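Bd3459 (Bdellovibrio bacteriovorus, PDB 5CEC) is a predatory endopeptidase of the peptidase S13 family, probably acting on cell-wall peptides as a serine-type D-Ala-D-Ala peptidase, and binds the ankyrin-repeat immunity protein Bd3460. Local coordinates at residues D64-T76 against K357-G369. The protein carries 1 engineered substitution. Numbering follows the deposited sequence.
Sequences DKFPLASISKVVT and KTGSVNKAKTLMG. With SO4 (sulfate ion), chain C.
Lys357 runs along Val74, Ser70 and Lys73 where the start of helix 72-84 meets the antiparallel hairpin 357-369. Ser70 and Lys73 fit the SxxK motif of penicillin-binding proteins, and Lys357-Thr358-Gly359 the KTG motif of the facing strand. The pairing is consistent with an S13 active site.

Lys357 CB packs tightly on Val74 CG2, at 3.5 Å. Lys357 CG lies against the same methyl and against Ser70 O, 3.6 Å away. The chain bends at chi2 (75°), which leads CD and CE on past Ser70 O. Lys357 CE also comes within 4.0 Å of Lys73 CD. A second bend, at chi4, carries Lys357 NZ to the carbonyl of the next residue, where it donates to Thr358 O. Lys357 NZ also lies 3.1 Å from O4 of a sulfate, probably from the crystallisation liquor. Thr358 OG1 and Ser360 OG donate to this ion, and Ser251 OG binds it too. The sulfate lies close to Ser70 OG, with O3 its nearest atom.

Lys73 NZ donates to Ser70 OG at 2.7 Å and also bonds Asn253 OD1 and Ser290 O.

Away from the ion, apolar side chains meet. Ile71 CB sits 3.6 Å from Met368 SD, and Met368 CE reaches Val74 CG1. Ala69 CB fits against Val361 CG1. Between these patches Thr366 OG1 donates to Leu68 O at 2.8 Å, from above the carbonyl plane.

Water 1 links the two segments beside the ion. It accepts from Ser70 OG and Ser360 N and donates to sulfate O3, at 2.7 Å.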
# COMPACT_ATOMS: atom_id res chain seq x y z
N ASP A 64 -22.23 -9.41 8.97
CA ASP A 64 -21.82 -10.65 8.30
C ASP A 64 -20.33 -10.60 7.96
O ASP A 64 -19.80 -9.53 7.57
CB ASP A 64 -22.59 -10.82 6.99
CG ASP A 64 -24.07 -11.01 7.20
OD1 ASP A 64 -24.46 -11.41 8.30
OD2 ASP A 64 -24.83 -10.75 6.26
N LYS A 65 -19.62 -11.73 8.10
CA LYS A 65 -18.18 -11.74 7.79
C LYS A 65 -17.94 -11.76 6.28
O LYS A 65 -18.59 -12.53 5.57
CB LYS A 65 -17.44 -12.93 8.40
CG LYS A 65 -17.36 -12.91 9.92
CD LYS A 65 -16.36 -13.95 10.44
CE LYS A 65 -16.85 -15.37 10.30
NZ LYS A 65 -15.80 -16.39 10.61
N PHE A 66 -16.97 -10.95 5.83
CA PHE A 66 -16.51 -10.95 4.43
C PHE A 66 -14.99 -10.87 4.39
O PHE A 66 -14.37 -10.43 5.36
CB PHE A 66 -17.08 -9.77 3.65
CG PHE A 66 -18.57 -9.79 3.54
CD1 PHE A 66 -19.19 -10.74 2.73
CD2 PHE A 66 -19.36 -8.94 4.31
CE1 PHE A 66 -20.55 -10.78 2.62
CE2 PHE A 66 -20.72 -8.98 4.20
CZ PHE A 66 -21.32 -9.90 3.37
N PRO A 67 -14.39 -11.28 3.26
CA PRO A 67 -12.94 -11.12 3.13
C PRO A 67 -12.51 -9.65 3.21
O PRO A 67 -13.16 -8.80 2.61
CB PRO A 67 -12.65 -11.69 1.75
CG PRO A 67 -13.78 -12.59 1.43
CD PRO A 67 -14.98 -11.96 2.09
N LEU A 68 -11.47 -9.40 3.98
CA LEU A 68 -10.99 -8.04 4.21
C LEU A 68 -9.88 -7.61 3.29
O LEU A 68 -9.64 -6.41 3.10
CB LEU A 68 -10.47 -7.94 5.64
CG LEU A 68 -11.44 -8.27 6.78
CD1 LEU A 68 -10.76 -8.06 8.12
CD2 LEU A 68 -12.68 -7.39 6.66
N ALA A 69 -9.10 -8.57 2.81
CA ALA A 69 -7.84 -8.24 2.13
C ALA A 69 -7.00 -7.34 3.04
O ALA A 69 -7.04 -7.51 4.27
CB ALA A 69 -8.08 -7.63 0.74
N SER A 70 -6.28 -6.37 2.49
CA SER A 70 -5.30 -5.63 3.27
C SER A 70 -5.89 -4.61 4.25
O SER A 70 -5.13 -4.03 5.02
CB SER A 70 -4.22 -4.97 2.38
OG SER A 70 -3.33 -5.95 1.87
N ILE A 71 -7.21 -4.39 4.29
CA ILE A 71 -7.71 -3.64 5.46
C ILE A 71 -7.51 -4.40 6.76
O ILE A 71 -7.49 -3.80 7.84
CB ILE A 71 -9.13 -3.09 5.30
CG1 ILE A 71 -10.20 -4.18 5.46
CG2 ILE A 71 -9.25 -2.27 4.05
CD1 ILE A 71 -11.63 -3.66 5.38
N SER A 72 -7.23 -5.70 6.66
CA SER A 72 -6.70 -6.45 7.80
C SER A 72 -5.56 -5.72 8.51
O SER A 72 -5.36 -5.85 9.71
CB SER A 72 -6.14 -7.80 7.34
OG SER A 72 -7.12 -8.66 6.87
N LYS A 73 -4.74 -5.01 7.73
CA LYS A 73 -3.57 -4.32 8.32
C LYS A 73 -3.95 -3.24 9.32
O LYS A 73 -3.16 -2.93 10.19
CB LYS A 73 -2.64 -3.80 7.21
CG LYS A 73 -2.09 -4.88 6.30
CD LYS A 73 -1.06 -4.33 5.33
CE LYS A 73 -0.38 -5.42 4.54
NZ LYS A 73 -1.26 -6.07 3.56
N VAL A 74 -5.16 -2.69 9.19
CA VAL A 74 -5.61 -1.72 10.19
C VAL A 74 -5.88 -2.43 11.54
O VAL A 74 -5.64 -1.86 12.60
CB VAL A 74 -6.84 -0.95 9.73
CG1 VAL A 74 -7.23 0.08 10.78
CG2 VAL A 74 -6.58 -0.23 8.40
N VAL A 75 -6.35 -3.67 11.49
CA VAL A 75 -6.56 -4.45 12.71
C VAL A 75 -5.21 -4.78 13.35
O VAL A 75 -5.01 -4.61 14.56
CB VAL A 75 -7.35 -5.73 12.42
CG1 VAL A 75 -7.68 -6.44 13.72
CG2 VAL A 75 -8.68 -5.40 11.70
N THR A 76 -4.26 -5.19 12.52
CA THR A 76 -2.88 -5.43 13.03
C THR A 76 -2.28 -4.14 13.64
O THR A 76 -1.59 -4.21 14.65
CB THR A 76 -2.03 -5.99 11.90
OG1 THR A 76 -2.69 -7.17 11.39
CG2 THR A 76 -0.63 -6.33 12.35
N LYS A 357 -7.20 2.89 4.22
CA LYS A 357 -6.45 1.72 3.86
C LYS A 357 -7.26 0.94 2.83
O LYS A 357 -8.43 0.70 3.00
CB LYS A 357 -6.21 0.83 5.09
CG LYS A 357 -5.41 -0.46 4.80
CD LYS A 357 -3.92 -0.18 4.59
CE LYS A 357 -3.22 -1.34 3.89
NZ LYS A 357 -3.54 -1.39 2.42
N THR A 358 -6.59 0.54 1.76
CA THR A 358 -7.13 -0.27 0.68
C THR A 358 -6.95 -1.77 0.91
O THR A 358 -6.10 -2.21 1.69
CB THR A 358 -6.39 0.11 -0.61
OG1 THR A 358 -5.00 0.03 -0.38
CG2 THR A 358 -6.74 1.52 -1.08
N GLY A 359 -7.70 -2.56 0.14
CA GLY A 359 -7.46 -3.99 0.06
C GLY A 359 -7.97 -4.58 -1.23
O GLY A 359 -8.92 -4.07 -1.80
N SER A 360 -7.24 -5.57 -1.72
CA SER A 360 -7.55 -6.27 -2.96
C SER A 360 -7.16 -7.74 -2.84
O SER A 360 -5.99 -8.04 -2.61
CB SER A 360 -6.74 -5.65 -4.11
OG SER A 360 -6.75 -4.25 -4.09
N VAL A 361 -8.13 -8.66 -2.99
CA VAL A 361 -7.88 -10.12 -3.13
C VAL A 361 -8.87 -10.64 -4.17
O VAL A 361 -9.74 -9.92 -4.66
CB VAL A 361 -8.05 -10.90 -1.79
CG1 VAL A 361 -6.94 -10.58 -0.80
CG2 VAL A 361 -9.42 -10.68 -1.17
N ASN A 362 -8.74 -11.91 -4.55
CA ASN A 362 -9.57 -12.47 -5.60
C ASN A 362 -11.05 -12.06 -5.46
O ASN A 362 -11.67 -11.57 -6.40
CB ASN A 362 -9.40 -14.00 -5.60
CG ASN A 362 -10.27 -14.69 -6.63
OD1 ASN A 362 -10.64 -14.13 -7.64
ND2 ASN A 362 -10.58 -15.91 -6.35
N LYS A 363 -11.60 -12.31 -4.27
CA LYS A 363 -13.02 -12.11 -4.04
C LYS A 363 -13.42 -10.83 -3.37
O LYS A 363 -14.60 -10.66 -3.02
CB LYS A 363 -13.63 -13.29 -3.29
CG LYS A 363 -13.47 -14.62 -3.98
CD LYS A 363 -14.15 -14.62 -5.35
CE LYS A 363 -14.31 -16.01 -5.94
NZ LYS A 363 -14.88 -15.94 -7.33
N ALA A 364 -12.49 -9.88 -3.22
CA ALA A 364 -12.87 -8.64 -2.54
C ALA A 364 -12.03 -7.45 -2.92
O ALA A 364 -10.83 -7.57 -3.15
CB ALA A 364 -12.81 -8.78 -1.01
N LYS A 365 -12.68 -6.29 -2.91
CA LYS A 365 -12.01 -4.99 -2.98
C LYS A 365 -12.56 -4.21 -1.80
O LYS A 365 -13.79 -4.16 -1.60
CB LYS A 365 -12.31 -4.26 -4.30
CG LYS A 365 -11.38 -3.09 -4.57
CD LYS A 365 -10.04 -3.58 -5.16
CE LYS A 365 -9.05 -2.44 -5.38
NZ LYS A 365 -8.54 -2.00 -4.05
N THR A 366 -11.67 -3.65 -0.99
CA THR A 366 -12.12 -3.07 0.27
C THR A 366 -11.44 -1.72 0.52
O THR A 366 -10.37 -1.41 -0.01
CB THR A 366 -11.83 -4.06 1.40
OG1 THR A 366 -10.43 -4.27 1.50
CG2 THR A 366 -12.55 -5.37 1.22
N LEU A 367 -12.05 -0.95 1.42
CA LEU A 367 -11.52 0.34 1.88
C LEU A 367 -12.08 0.63 3.25
O LEU A 367 -13.29 0.42 3.46
CB LEU A 367 -11.90 1.47 0.92
CG LEU A 367 -11.15 2.77 1.05
CD1 LEU A 367 -9.72 2.64 0.54
CD2 LEU A 367 -11.86 3.87 0.33
N MET A 368 -11.27 1.15 4.16
CA MET A 368 -11.79 1.62 5.44
C MET A 368 -10.97 2.81 5.90
O MET A 368 -9.78 2.93 5.57
CB MET A 368 -11.81 0.51 6.48
CG MET A 368 -10.46 0.09 7.02
SD MET A 368 -10.48 -1.34 8.13
CE MET A 368 -10.93 -0.56 9.64
N GLY A 369 -11.55 3.62 6.77
CA GLY A 369 -10.84 4.79 7.27
C GLY A 369 -11.78 5.81 7.82
O GLY A 369 -12.88 5.50 8.34
S SO4 C . -3.62 -3.21 -1.55
O1 SO4 C . -2.61 -2.86 -2.59
O2 SO4 C . -4.95 -3.49 -2.11
O3 SO4 C . -3.04 -4.37 -0.72
O4 SO4 C . -3.71 -2.11 -0.57
O HOH W 1 -4.88 -6.34 -0.38